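Local coordinates for protein putative NADP oxidoreductase BF3122 (Bacteroides fragilis, PDB 3D1L) that is of unknown exact function but, as a putative NADP oxidoreductase with a Rossmann-type domain, probably binds a dinucleotide cofactor for redox chemistry, at residues P12-G17 / I36-S41; R42-A47 / A56-D61; I73-D78 / V99-S104; G118-M123 / I137-E142. All blocks are in the same frame, centred on the assembly; numbering follows the deposited sequence. Where two conformers were deposited one is given.

Contact 1: residues P12-G17 / I36-S41; sequences PIVLIG and IVQVYS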
loop_
_atom_site.group_PDB
_atom_site.type_symbol
_atom_site.label_atom_id
_atom_site.label_comp_id
_atom_site.label_asym_id
_atom_site.label_seq_id
_atom_site.Cartn_x
_atom_site.Cartn_y
_atom_site.Cartn_z
ATOM N N PRO B 12 -14.321 -33.635 9.908
ATOM C CA PRO B 12 -14.916 -33.228 8.626
ATOM C C PRO B 12 -15.499 -31.830 8.731
ATOM O O PRO B 12 -16.269 -31.535 9.645
ATOM C CB PRO B 12 -16.016 -34.280 8.376
ATOM C CG PRO B 12 -16.391 -34.805 9.738
ATOM C CD PRO B 12 -15.168 -34.610 10.641
ATOM N N ILE B 13 -15.122 -30.989 7.788
ATOM C CA ILE B 13 -15.492 -29.577 7.808
ATOM C C ILE B 13 -16.360 -29.226 6.587
ATOM O O ILE B 13 -16.047 -29.641 5.476
ATOM C CB ILE B 13 -14.209 -28.682 7.818
ATOM C CG1 ILE B 13 -13.290 -29.066 9.004
ATOM C CG2 ILE B 13 -14.583 -27.200 7.796
ATOM C CD1 ILE B 13 -11.936 -28.396 9.008
ATOM N N VAL B 14 -17.430 -28.456 6.810
ATOM C CA VAL B 14 -18.229 -27.840 5.711
ATOM C C VAL B 14 -18.069 -26.305 5.728
ATOM O O VAL B 14 -18.059 -25.672 6.804
ATOM C CB VAL B 14 -19.711 -28.254 5.814
ATOM C CG1 VAL B 14 -20.605 -27.494 4.808
ATOM C CG2 VAL B 14 -19.861 -29.780 5.629
ATOM N N LEU B 15 -17.901 -25.709 4.543
ATOM C CA LEU B 15 -17.891 -24.249 4.436
ATOM C C LEU B 15 -19.184 -23.785 3.853
ATOM O O LEU B 15 -19.581 -24.255 2.774
ATOM C CB LEU B 15 -16.728 -23.752 3.569
ATOM C CG LEU B 15 -15.311 -24.345 3.699
ATOM C CD1 LEU B 15 -14.427 -23.337 3.035
ATOM C CD2 LEU B 15 -14.818 -24.536 5.107
ATOM N N ILE B 16 -19.852 -22.871 4.562
ATOM C CA ILE B 16 -21.081 -22.250 4.096
ATOM C C ILE B 16 -20.662 -20.837 3.708
ATOM O O ILE B 16 -20.516 -19.944 4.575
ATOM C CB ILE B 16 -22.232 -22.244 5.171
ATOM C CG1 ILE B 16 -22.587 -23.651 5.718
ATOM C CG2 ILE B 16 -23.465 -21.585 4.632
ATOM C CD1 ILE B 16 -22.980 -24.700 4.686
ATOM N N GLY B 17 -20.428 -20.641 2.417
ATOM C CA GLY B 17 -19.847 -19.392 1.941
ATOM C C GLY B 17 -18.445 -19.645 1.389
ATOM O O GLY B 17 -17.653 -20.387 1.989
ATOM N N ILE B 36 -12.089 -31.097 4.064
ATOM C CA ILE B 36 -13.197 -30.234 3.695
ATOM C C ILE B 36 -14.116 -31.076 2.827
ATOM O O ILE B 36 -13.761 -31.411 1.697
ATOM C CB ILE B 36 -12.685 -28.942 2.982
ATOM C CG1 ILE B 36 -11.866 -28.113 3.982
ATOM C CG2 ILE B 36 -13.842 -28.115 2.490
ATOM C CD1 ILE B 36 -10.544 -27.751 3.477
ATOM N N VAL B 37 -15.289 -31.431 3.350
ATOM C CA VAL B 37 -16.126 -32.384 2.632
ATOM C C VAL B 37 -16.907 -31.729 1.502
ATOM O O VAL B 37 -17.079 -32.344 0.435
ATOM C CB VAL B 37 -17.022 -33.254 3.567
ATOM C CG1 VAL B 37 -16.153 -33.957 4.615
ATOM C CG2 VAL B 37 -18.073 -32.425 4.243
ATOM N N GLN B 38 -17.365 -30.490 1.727
ATOM C CA GLN B 38 -18.030 -29.729 0.685
ATOM C C GLN B 38 -18.130 -28.258 0.998
ATOM O O GLN B 38 -17.965 -27.812 2.137
ATOM C CB GLN B 38 -19.425 -30.273 0.346
ATOM C CG GLN B 38 -20.441 -29.944 1.362
ATOM C CD GLN B 38 -21.859 -29.947 0.867
ATOM O OE1 GLN B 38 -22.713 -29.444 1.559
ATOM N NE2 GLN B 38 -22.132 -30.527 -0.294
ATOM N N VAL B 39 -18.407 -27.509 -0.055
ATOM C CA VAL B 39 -18.473 -26.071 -0.018
ATOM C C VAL B 39 -19.861 -25.712 -0.512
ATOM O O VAL B 39 -20.316 -26.243 -1.524
ATOM C CB VAL B 39 -17.404 -25.481 -1.002
ATOM C CG1 VAL B 39 -17.585 -23.962 -1.230
ATOM C CG2 VAL B 39 -15.982 -25.814 -0.523
ATOM N N TYR B 40 -20.517 -24.792 0.198
ATOM C CA TYR B 40 -21.746 -24.177 -0.262
ATOM C C TYR B 40 -21.467 -22.722 -0.661
ATOM O O TYR B 40 -20.725 -22.004 0.026
ATOM C CB TYR B 40 -22.833 -24.215 0.825
ATOM C CG TYR B 40 -23.908 -23.205 0.545
ATOM C CD1 TYR B 40 -25.013 -23.539 -0.249
ATOM C CD2 TYR B 40 -23.788 -21.886 1.010
ATOM C CE1 TYR B 40 -25.983 -22.610 -0.538
ATOM C CE2 TYR B 40 -24.747 -20.933 0.706
ATOM C CZ TYR B 40 -25.838 -21.306 -0.070
ATOM O OH TYR B 40 -26.802 -20.380 -0.357
ATOM N N SER B 41 -22.069 -22.277 -1.763
ATOM C CA SER B 41 -22.069 -20.855 -2.103
ATOM C C SER B 41 -23.348 -20.555 -2.815
ATOM O O SER B 41 -23.950 -21.461 -3.386
ATOM C CB SER B 41 -20.887 -20.519 -3.010
ATOM O OG SER B 41 -20.826 -19.137 -3.289
#
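The ring of Tyr40 turns one edge, near the ring plane, to the backbone nitrogen of Gly17, while Ile16 reaches it obliquely, its CG2 lying 3.6 Å from Tyr40 CD2. Tyr40 CG is anti to the backbone N (chi1 161°), which sets the ring beside Ile16 and Gly17. The two strands run parallel. Tyr40 N gives its hydrogen to Leu15 O at 2.8 Å, a nearly straight bond (171° at the hydrogen), and Gly17 N binds Tyr40 O, also at 2.8 Å. Glycine suits position 17 because, at its backbone angles, a beta carbon would press on the preceding carbonyl oxygen.

Between the pairs Ile13-Ile36 and Leu15-Val39 strand 36-40 holds one residue more than its partner, a beta bulge at Val37, whose backbone angles are helix-like. Val37 N still bonds Ile13 O at 2.9 Å. At the bulge the branched side chain of Val37 lies against Pro12 and Val14: CG1 touches Pro12 CB at 3.8 Å, and CG2 sits tightly on Val14 CG2 at 3.5 Å.

Gln38, on the same face as Val14 and Tyr40, bonds Asn66 through OE1. On the other face Leu15, Ile36 and Val39 offer branched apolar side chains to the helices packed there: Leu15 and Ile36 meet helix 20-31, Leu15 and Val39 meet Leu50 of helix 44-53, and strand 71-74 flanks strand 12-16.

Contact 2: residues R42-A47 / A56-D61; sequences RTEESA and AEYTTD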
loop_
_atom_site.group_PDB
_atom_site.type_symbol
_atom_site.label_atom_id
_atom_site.label_comp_id
_atom_site.label_asym_id
_atom_site.label_seq_id
_atom_site.Cartn_x
_atom_site.Cartn_y
_atom_site.Cartn_z
ATOM N N ARG B 42 -23.762 -19.287 -2.791
ATOM C CA ARG B 42 -24.963 -18.892 -3.515
ATOM C C ARG B 42 -24.787 -19.004 -5.041
ATOM O O ARG B 42 -25.745 -19.324 -5.750
ATOM C CB ARG B 42 -25.466 -17.511 -3.037
ATOM C CG ARG B 42 -26.306 -17.638 -1.757
ATOM C CD ARG B 42 -26.297 -16.419 -0.801
ATOM N NE ARG B 42 -24.971 -16.053 -0.299
ATOM C CZ ARG B 42 -24.351 -14.907 -0.587
ATOM N NH1 ARG B 42 -24.931 -13.990 -1.363
ATOM N NH2 ARG B 42 -23.143 -14.669 -0.088
ATOM N N THR B 43 -23.569 -18.795 -5.541
ATOM C CA THR B 43 -23.321 -18.906 -6.987
ATOM C C THR B 43 -22.437 -20.103 -7.360
ATOM O O THR B 43 -21.426 -20.358 -6.724
ATOM C CB THR B 43 -22.733 -17.603 -7.590
ATOM O OG1 THR B 43 -21.508 -17.281 -6.922
ATOM C CG2 THR B 43 -23.716 -16.422 -7.416
ATOM N N GLU B 44 -22.829 -20.815 -8.407
ATOM C CA GLU B 44 -22.126 -22.009 -8.837
ATOM C C GLU B 44 -20.627 -21.805 -9.087
ATOM O O GLU B 44 -19.816 -22.630 -8.717
ATOM C CB GLU B 44 -22.812 -22.609 -10.077
ATOM C CG GLU B 44 -22.117 -23.858 -10.571
ATOM C CD GLU B 44 -23.062 -24.870 -11.165
ATOM O OE1 GLU B 44 -23.828 -24.496 -12.082
ATOM O OE2 GLU B 44 -23.015 -26.046 -10.731
ATOM N N GLU B 45 -20.280 -20.696 -9.713
ATOM C CA GLU B 45 -18.897 -20.352 -10.052
ATOM C C GLU B 45 -18.002 -20.312 -8.808
ATOM O O GLU B 45 -16.876 -20.838 -8.811
ATOM C CB GLU B 45 -18.898 -18.996 -10.777
ATOM C CG GLU B 45 -17.549 -18.440 -11.221
ATOM C CD GLU B 45 -17.686 -17.063 -11.871
ATOM O OE1 GLU B 45 -17.716 -16.046 -11.141
ATOM O OE2 GLU B 45 -17.768 -16.998 -13.111
ATOM N N SER B 46 -18.502 -19.672 -7.744
ATOM C CA SER B 46 -17.744 -19.517 -6.483
ATOM C C SER B 46 -17.650 -20.815 -5.687
ATOM O O SER B 46 -16.589 -21.144 -5.144
ATOM C CB SER B 46 -18.358 -18.429 -5.606
ATOM O OG SER B 46 -18.315 -17.189 -6.299
ATOM N N ALA B 47 -18.760 -21.549 -5.627
ATOM C CA ALA B 47 -18.791 -22.846 -4.982
ATOM C C ALA B 47 -17.796 -23.809 -5.676
ATOM O O ALA B 47 -16.966 -24.418 -5.018
ATOM C CB ALA B 47 -20.214 -23.396 -5.000
ATOM N N ALA B 56 -13.159 -30.873 -2.794
ATOM C CA ALA B 56 -14.436 -30.997 -2.060
ATOM C C ALA B 56 -15.602 -31.101 -3.005
ATOM O O ALA B 56 -15.493 -30.670 -4.149
ATOM C CB ALA B 56 -14.650 -29.749 -1.177
ATOM N N GLU B 57 -16.729 -31.618 -2.510
ATOM C CA GLU B 57 -18.027 -31.527 -3.205
ATOM C C GLU B 57 -18.522 -30.101 -3.077
ATOM O O GLU B 57 -18.015 -29.354 -2.256
ATOM C CB GLU B 57 -19.074 -32.446 -2.555
ATOM C CG GLU B 57 -18.750 -33.930 -2.584
ATOM C CD GLU B 57 -19.952 -34.796 -2.204
ATOM O OE1 GLU B 57 -20.835 -34.331 -1.431
ATOM O OE2 GLU B 57 -20.024 -35.948 -2.690
ATOM N N TYR B 58 -19.493 -29.693 -3.894
ATOM C CA TYR B 58 -20.114 -28.395 -3.661
ATOM C C TYR B 58 -21.598 -28.407 -3.916
ATOM O O TYR B 58 -22.121 -29.259 -4.637
ATOM C CB TYR B 58 -19.440 -27.264 -4.466
ATOM C CG TYR B 58 -19.797 -27.227 -5.933
ATOM C CD1 TYR B 58 -20.927 -26.530 -6.386
ATOM C CD2 TYR B 58 -19.004 -27.868 -6.864
ATOM C CE1 TYR B 58 -21.246 -26.479 -7.714
ATOM C CE2 TYR B 58 -19.323 -27.839 -8.223
ATOM C CZ TYR B 58 -20.439 -27.144 -8.639
ATOM O OH TYR B 58 -20.742 -27.104 -9.979
ATOM N N THR B 59 -22.285 -27.438 -3.328
ATOM C CA THR B 59 -23.692 -27.245 -3.653
ATOM C C THR B 59 -23.996 -25.739 -3.646
ATOM O O THR B 59 -23.252 -24.956 -3.036
ATOM C CB THR B 59 -24.619 -28.024 -2.671
ATOM O OG1 THR B 59 -25.974 -27.932 -3.123
ATOM C CG2 THR B 59 -24.528 -27.416 -1.263
ATOM N N THR B 60 -25.069 -25.347 -4.332
ATOM C CA THR B 60 -25.605 -23.984 -4.206
ATOM C C THR B 60 -26.987 -24.031 -3.559
ATOM O O THR B 60 -27.727 -23.049 -3.581
ATOM C CB THR B 60 -25.753 -23.274 -5.570
ATOM O OG1 THR B 60 -26.625 -24.043 -6.395
ATOM C CG2 THR B 60 -24.427 -23.129 -6.266
ATOM N N ASP B 61 -27.323 -25.191 -2.997
ATOM C CA ASP B 61 -28.622 -25.412 -2.386
ATOM C C ASP B 61 -28.381 -25.911 -0.993
ATOM O O ASP B 61 -27.800 -26.989 -0.821
ATOM C CB ASP B 61 -29.404 -26.456 -3.195
ATOM C CG ASP B 61 -30.806 -26.733 -2.644
ATOM O OD1 ASP B 61 -31.156 -26.273 -1.543
ATOM O OD2 ASP B 61 -31.575 -27.435 -3.327
#
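Tyr58 lays its ring against the first turn of helix 44-53, CD1 lying 3.5 Å from the methyl of Ala47, which approaches obliquely. Ala47 is small enough to let the strand come this near, and its CB also lies 3.9 Å from the carbonyl oxygen Thr59 O. Tyr58 CG stands between the backbone N and the carbonyl carbon, a setting (chi1 77°) that lays the ring along the helix toward Glu44. There the hydroxyl Tyr58 OH donates to Glu44 OE2 at 2.6 Å. It comes in on the anti side of OE2, somewhat out of the carboxylate plane, which is turned 75° from that of the ring; the oxygen itself sits at the ring edge. Glu44 manages this by stretching CG anti to its backbone N and then bending at chi2 (147°), which takes CG beside the ring and the acid to its end. A long acidic side chain suits this exposed position, since it can bridge from helix to strand.

Thr60 fills the next place along the strand's exit: its methyl CG2 rests 3.5 Å from Glu44 N, at the start of the helix. Thr43 occupies the N-cap position without a capping bond of its own side chain; Ser46 OG gives a weak hydrogen bond to Thr43 OG1, 3.3 Å.

Beyond the strand comes an ST turn, Asp61 N bonding Thr59 OG1, which is also bonded to Glu64. Strand 35-40, helix 44-53 and strand 57-59 form a beta-alpha-beta crossover of a Rossmann-type fold, and this contact packs its helix on its second strand.

Contact 3: residues I73-D78 / V99-S104; sequences IVSLKD and VHTAGS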
loop_
_atom_site.group_PDB
_atom_site.type_symbol
_atom_site.label_atom_id
_atom_site.label_comp_id
_atom_site.label_asym_id
_atom_site.label_seq_id
_atom_site.Cartn_x
_atom_site.Cartn_y
_atom_site.Cartn_z
ATOM N N ILE B 73 -18.313 -23.911 8.949
ATOM C CA ILE B 73 -17.728 -22.567 8.945
ATOM C C ILE B 73 -18.550 -21.665 8.048
ATOM O O ILE B 73 -18.607 -21.870 6.831
ATOM C CB ILE B 73 -16.260 -22.555 8.492
ATOM C CG1 ILE B 73 -15.415 -23.512 9.360
ATOM C CG2 ILE B 73 -15.723 -21.070 8.531
ATOM C CD1 ILE B 73 -13.993 -23.700 8.888
ATOM N N VAL B 74 -19.216 -20.699 8.666
ATOM C CA VAL B 74 -20.181 -19.872 7.978
ATOM C C VAL B 74 -19.571 -18.497 7.731
ATOM O O VAL B 74 -19.188 -17.787 8.662
ATOM C CB VAL B 74 -21.523 -19.814 8.757
ATOM C CG1 VAL B 74 -22.566 -19.030 8.003
ATOM C CG2 VAL B 74 -22.018 -21.256 9.096
ATOM N N SER B 75 -19.433 -18.174 6.446
ATOM C CA SER B 75 -18.900 -16.893 5.991
ATOM C C SER B 75 -19.932 -16.252 5.084
ATOM O O SER B 75 -19.830 -16.337 3.859
ATOM C CB SER B 75 -17.613 -17.110 5.190
ATOM O OG SER B 75 -16.588 -17.651 5.984
ATOM N N LEU B 76 -20.943 -15.638 5.655
ATOM C CA LEU B 76 -21.996 -15.061 4.849
ATOM C C LEU B 76 -22.322 -13.651 5.346
ATOM O O LEU B 76 -22.107 -13.339 6.520
ATOM C CB LEU B 76 -23.244 -15.961 4.867
ATOM C CG LEU B 76 -23.275 -17.288 4.085
ATOM C CD1 LEU B 76 -24.630 -18.005 4.229
ATOM C CD2 LEU B 76 -22.940 -17.107 2.601
ATOM N N LYS B 77 -22.825 -12.802 4.446
ATOM C CA LYS B 77 -23.312 -11.480 4.811
ATOM C C LYS B 77 -24.477 -11.622 5.796
ATOM O O LYS B 77 -24.951 -12.739 6.055
ATOM C CB LYS B 77 -23.741 -10.713 3.559
ATOM N N ASP B 78 -24.919 -10.501 6.366
ATOM C CA ASP B 78 -26.082 -10.500 7.262
ATOM C C ASP B 78 -27.367 -10.920 6.511
ATOM O O ASP B 78 -28.072 -11.845 6.937
ATOM C CB ASP B 78 -26.270 -9.128 7.938
ATOM C CG ASP B 78 -25.025 -8.648 8.696
ATOM O OD1 ASP B 78 -25.154 -8.326 9.897
ATOM O OD2 ASP B 78 -23.926 -8.576 8.097
ATOM N N VAL B 99 -19.882 -22.207 13.523
ATOM C CA VAL B 99 -19.150 -20.971 13.746
ATOM C C VAL B 99 -19.336 -20.012 12.582
ATOM O O VAL B 99 -19.587 -20.420 11.445
ATOM C CB VAL B 99 -17.629 -21.228 14.025
ATOM C CG1 VAL B 99 -17.455 -22.218 15.173
ATOM C CG2 VAL B 99 -16.886 -21.704 12.767
ATOM N N HIS B 100 -19.248 -18.722 12.874
ATOM C CA HIS B 100 -19.130 -17.749 11.803
ATOM C C HIS B 100 -17.781 -17.066 11.885
ATOM O O HIS B 100 -17.052 -17.244 12.855
ATOM C CB HIS B 100 -20.293 -16.775 11.790
ATOM C CG HIS B 100 -20.334 -15.859 12.959
ATOM N ND1 HIS B 100 -19.468 -14.789 13.096
ATOM C CD2 HIS B 100 -21.150 -15.825 14.039
ATOM C CE1 HIS B 100 -19.760 -14.132 14.206
ATOM N NE2 HIS B 100 -20.770 -14.741 14.799
ATOM N N THR B 101 -17.447 -16.316 10.847
ATOM C CA THR B 101 -16.121 -15.735 10.700
ATOM C C THR B 101 -16.138 -14.205 10.697
ATOM O O THR B 101 -15.177 -13.564 10.234
ATOM C CB THR B 101 -15.504 -16.207 9.399
ATOM O OG1 THR B 101 -16.415 -15.938 8.334
ATOM C CG2 THR B 101 -15.261 -17.709 9.439
ATOM N N ALA B 102 -17.231 -13.609 11.154
ATOM C CA ALA B 102 -17.371 -12.158 11.055
ATOM C C ALA B 102 -16.808 -11.459 12.278
ATOM O O ALA B 102 -17.036 -11.888 13.404
ATOM C CB ALA B 102 -18.787 -11.773 10.847
ATOM N N GLY B 103 -16.082 -10.364 12.038
ATOM C CA GLY B 103 -15.551 -9.520 13.105
ATOM C C GLY B 103 -16.620 -8.791 13.912
ATOM O O GLY B 103 -16.464 -8.572 15.120
ATOM N N SER B 104 -17.708 -8.403 13.255
ATOM C CA SER B 104 -18.633 -7.479 13.887
ATOM C C SER B 104 -20.024 -8.093 14.041
ATOM O O SER B 104 -21.004 -7.377 14.166
ATOM C CB SER B 104 -18.672 -6.146 13.134
ATOM O OG SER B 104 -17.502 -5.363 13.374
#
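Backbone bonds join Val74 to both sides of His100: Val74 N donates to Val99 O at 2.8 Å, whereas Val74 O receives a bent, weak bond from Thr101 N at 3.2 Å. The same oxygen has a CA-H...O contact with His100 CA at 3.1 Å; the parallel strands end at Val74 and His100.

Polar side chains take over there. The hydroxyls Ser75 OG and Thr101 OG1 lie 2.9 Å apart in a hydrogen bond in which either could be donor. Thr101 OG1 sits between its backbone N and carbonyl carbon (chi1 53°), a setting that turns the oxygen to Ser75 and the methyl to Ile73. Both hydroxyl residues follow the parallel strands 71-74 and 97-100, which helix 78-89 connects in a beta-alpha-beta unit. Ser75 also rests on Ala22 of the glycine-rich, Rossmann-type pattern, which is consistent with a place near the probable dinucleotide site.

Apolar contacts lie on the face of Ile73 and Val99, whose side chains run side by side; Ile73 CG1 lies 4.1 Å from Val99 CG2. Ile73 CG2 meets Thr101 CG2 at 3.5 Å, the two side chains crossing at about a right angle; threonine serves both chemistries.

Within segment 99-104, Ala102 N lies in the plane of the His100 ring, bonding ND1 at 3.2 Å. His100 NE2 is bonded to Pro106 O. Both ring nitrogens are thus bonded, and the ring also meets that of Trp110.

Contact 4: residues G118-M123 / I137-E142; sequences GVFYPM and IPFFIE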
loop_
_atom_site.group_PDB
_atom_site.type_symbol
_atom_site.label_atom_id
_atom_site.label_comp_id
_atom_site.label_asym_id
_atom_site.label_seq_id
_atom_site.Cartn_x
_atom_site.Cartn_y
_atom_site.Cartn_z
ATOM N N GLY B 118 -19.918 -20.845 17.960
ATOM C CA GLY B 118 -18.765 -20.011 18.266
ATOM C C GLY B 118 -18.399 -19.099 17.129
ATOM O O GLY B 118 -19.119 -19.010 16.139
ATOM N N VAL B 119 -17.287 -18.389 17.298
ATOM C CA VAL B 119 -16.777 -17.462 16.306
ATOM C C VAL B 119 -15.344 -17.890 16.058
ATOM O O VAL B 119 -14.612 -18.179 16.991
ATOM C CB VAL B 119 -16.831 -16.000 16.816
ATOM C CG1 VAL B 119 -16.232 -15.027 15.792
ATOM C CG2 VAL B 119 -18.256 -15.610 17.142
ATOM N N PHE B 120 -14.970 -17.959 14.794
ATOM C CA PHE B 120 -13.682 -18.471 14.345
ATOM C C PHE B 120 -13.141 -17.386 13.403
ATOM O O PHE B 120 -13.324 -17.485 12.188
ATOM C CB PHE B 120 -13.961 -19.754 13.575
ATOM C CG PHE B 120 -12.779 -20.653 13.371
ATOM C CD1 PHE B 120 -12.085 -21.196 14.448
ATOM C CD2 PHE B 120 -12.428 -21.041 12.090
ATOM C CE1 PHE B 120 -11.019 -22.056 14.251
ATOM C CE2 PHE B 120 -11.359 -21.926 11.872
ATOM C CZ PHE B 120 -10.656 -22.440 12.960
ATOM N N TYR B 121 -12.507 -16.347 13.969
ATOM C CA TYR B 121 -12.222 -15.089 13.232
ATOM C C TYR B 121 -10.730 -14.852 12.897
ATOM O O TYR B 121 -9.985 -14.399 13.743
ATOM C CB TYR B 121 -12.745 -13.894 14.046
ATOM C CG TYR B 121 -12.474 -12.511 13.453
ATOM C CD1 TYR B 121 -12.864 -12.179 12.135
ATOM C CD2 TYR B 121 -11.918 -11.505 14.243
ATOM C CE1 TYR B 121 -12.629 -10.905 11.618
ATOM C CE2 TYR B 121 -11.702 -10.230 13.751
ATOM C CZ TYR B 121 -12.050 -9.932 12.452
ATOM O OH TYR B 121 -11.820 -8.657 12.013
ATOM N N PRO B 122 -10.292 -15.203 11.682
ATOM C CA PRO B 122 -8.935 -14.816 11.292
ATOM C C PRO B 122 -8.931 -13.397 10.717
ATOM O O PRO B 122 -9.606 -13.147 9.731
ATOM C CB PRO B 122 -8.564 -15.845 10.219
ATOM C CG PRO B 122 -9.882 -16.265 9.590
ATOM C CD PRO B 122 -10.978 -15.998 10.639
HETATM N N MSE B 123 -8.195 -12.484 11.351
HETATM C CA MSE B 123 -8.229 -11.055 11.008
HETATM C C MSE B 123 -7.054 -10.754 10.100
HETATM O O MSE B 123 -5.898 -10.763 10.512
HETATM C CB MSE B 123 -8.135 -10.208 12.287
HETATM C CG MSE B 123 -8.466 -8.736 12.106
HETATM SE SE MSE B 123 -8.340 -7.749 13.778
HETATM C CE MSE B 123 -6.456 -8.056 14.091
ATOM N N ILE B 137 -1.260 -14.736 11.138
ATOM C CA ILE B 137 -2.601 -14.163 11.203
ATOM C C ILE B 137 -3.214 -14.241 12.616
ATOM O O ILE B 137 -3.384 -15.331 13.175
ATOM C CB ILE B 137 -3.566 -14.763 10.108
ATOM C CG1 ILE B 137 -2.974 -14.510 8.702
ATOM C CG2 ILE B 137 -4.941 -14.120 10.206
ATOM C CD1 ILE B 137 -3.788 -15.085 7.528
ATOM N N PRO B 138 -3.522 -13.079 13.210
ATOM C CA PRO B 138 -4.294 -13.113 14.461
ATOM C C PRO B 138 -5.640 -13.844 14.266
ATOM O O PRO B 138 -6.454 -13.448 13.417
ATOM C CB PRO B 138 -4.531 -11.633 14.779
ATOM C CG PRO B 138 -3.512 -10.879 13.975
ATOM C CD PRO B 138 -3.193 -11.705 12.778
ATOM N N PHE B 139 -5.850 -14.911 15.033
ATOM C CA PHE B 139 -7.053 -15.724 14.931
ATOM C C PHE B 139 -7.806 -15.602 16.265
ATOM O O PHE B 139 -7.326 -16.097 17.270
ATOM C CB PHE B 139 -6.621 -17.174 14.762
ATOM C CG PHE B 139 -7.281 -17.904 13.659
ATOM C CD1 PHE B 139 -8.636 -18.187 13.692
ATOM C CD2 PHE B 139 -6.522 -18.386 12.608
ATOM C CE1 PHE B 139 -9.217 -18.911 12.674
ATOM C CE2 PHE B 139 -7.090 -19.119 11.592
ATOM C CZ PHE B 139 -8.424 -19.387 11.611
ATOM N N PHE B 140 -8.979 -14.972 16.276
ATOM C CA PHE B 140 -9.767 -14.803 17.502
ATOM C C PHE B 140 -10.905 -15.790 17.619
ATOM O O PHE B 140 -11.654 -16.013 16.643
ATOM C CB PHE B 140 -10.273 -13.378 17.604
ATOM C CG PHE B 140 -9.182 -12.377 17.444
ATOM C CD1 PHE B 140 -8.420 -11.982 18.542
ATOM C CD2 PHE B 140 -8.866 -11.872 16.182
ATOM C CE1 PHE B 140 -7.395 -11.080 18.399
ATOM C CE2 PHE B 140 -7.839 -10.983 16.037
ATOM C CZ PHE B 140 -7.104 -10.581 17.145
ATOM N N ILE B 141 -11.010 -16.387 18.814
ATOM C CA ILE B 141 -11.895 -17.533 19.069
ATOM C C ILE B 141 -12.816 -17.214 20.221
ATOM O O ILE B 141 -12.386 -16.701 21.263
ATOM C CB ILE B 141 -11.099 -18.823 19.441
ATOM C CG1 ILE B 141 -10.142 -19.276 18.317
ATOM C CG2 ILE B 141 -12.048 -19.993 19.897
ATOM C CD1 ILE B 141 -10.664 -19.248 16.957
ATOM N N GLU B 142 -14.088 -17.510 20.005
ATOM C CA GLU B 142 -15.113 -17.493 21.043
ATOM C C GLU B 142 -15.943 -18.762 20.792
ATOM O O GLU B 142 -16.070 -19.190 19.638
ATOM C CB GLU B 142 -15.974 -16.234 20.876
ATOM C CG GLU B 142 -16.493 -15.623 22.167
ATOM C CD GLU B 142 -17.470 -14.492 21.899
ATOM O OE1 GLU B 142 -17.609 -14.106 20.719
ATOM O OE2 GLU B 142 -18.096 -13.981 22.859
#
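An antiparallel strand pair adds to the Rossmann-type sheet here, with Tyr121 and Phe140 bonded both ways: Tyr121 N to Phe140 O and Phe140 N to Tyr121 O, each 2.8 Å. Met123 N meets Pro138 O almost straight (176° at the hydrogen). Gly118 suits its place because a beta carbon would collide with Glu142 O.

On one face Phe139 uses an edge for one partner and a face for another. Its edge, led by CE1, points to the face of Phe120 (centroids 4.9 Å apart, planes at 56°), a tilted edge-to-face pair, while Pro122 CB stands over the face of Phe139, 3.8 Å from the centroid of that ring, a CH-pi contact. Ile141 CD1 flanks Phe120 CD1 at 3.5 Å, and helix 146-157 covers this layer.

On the other face Tyr121 CD2 meets Phe140 CD2 at 3.6 Å. Met123, deposited as selenomethionine, makes a Met-aromatic contact with Phe140, beside a bound 2-mercapto-propion aldehyde and Leu209 of the second subunit. Glu142 OE1 forms a salt bridge with Arg171 and a hydrogen bond with Ser168. A parallel sheet extended by strands 139-143 and 163-165, which run the other way, with helices beyond, is consistent with a 6-phosphogluconate-dehydrogenase-like architecture.

How the contacts relate
All four contacts belong to one mixed sheet. Contacts 1, 3 and 4 are buried, contact 2 lies at its partly exposed outer edge. Contacts 1 and 3 are parallel strand pairs joined directly through strands 12-16 and 71-74. Their chemistry is mainly backbone bonding plus branched apolar packing, with hydroxyls added where the strands of contact 3 end. Contact 2, continuing contact 1 through strand 57-59, is instead a helix-strand contact closed by a single tyrosine-carboxylate bond. Contact 4, paired with contact 3 through strands 97-100 and 117-122, is antiparallel and richest in aromatic rings; it and contact 3 also touch the second subunit.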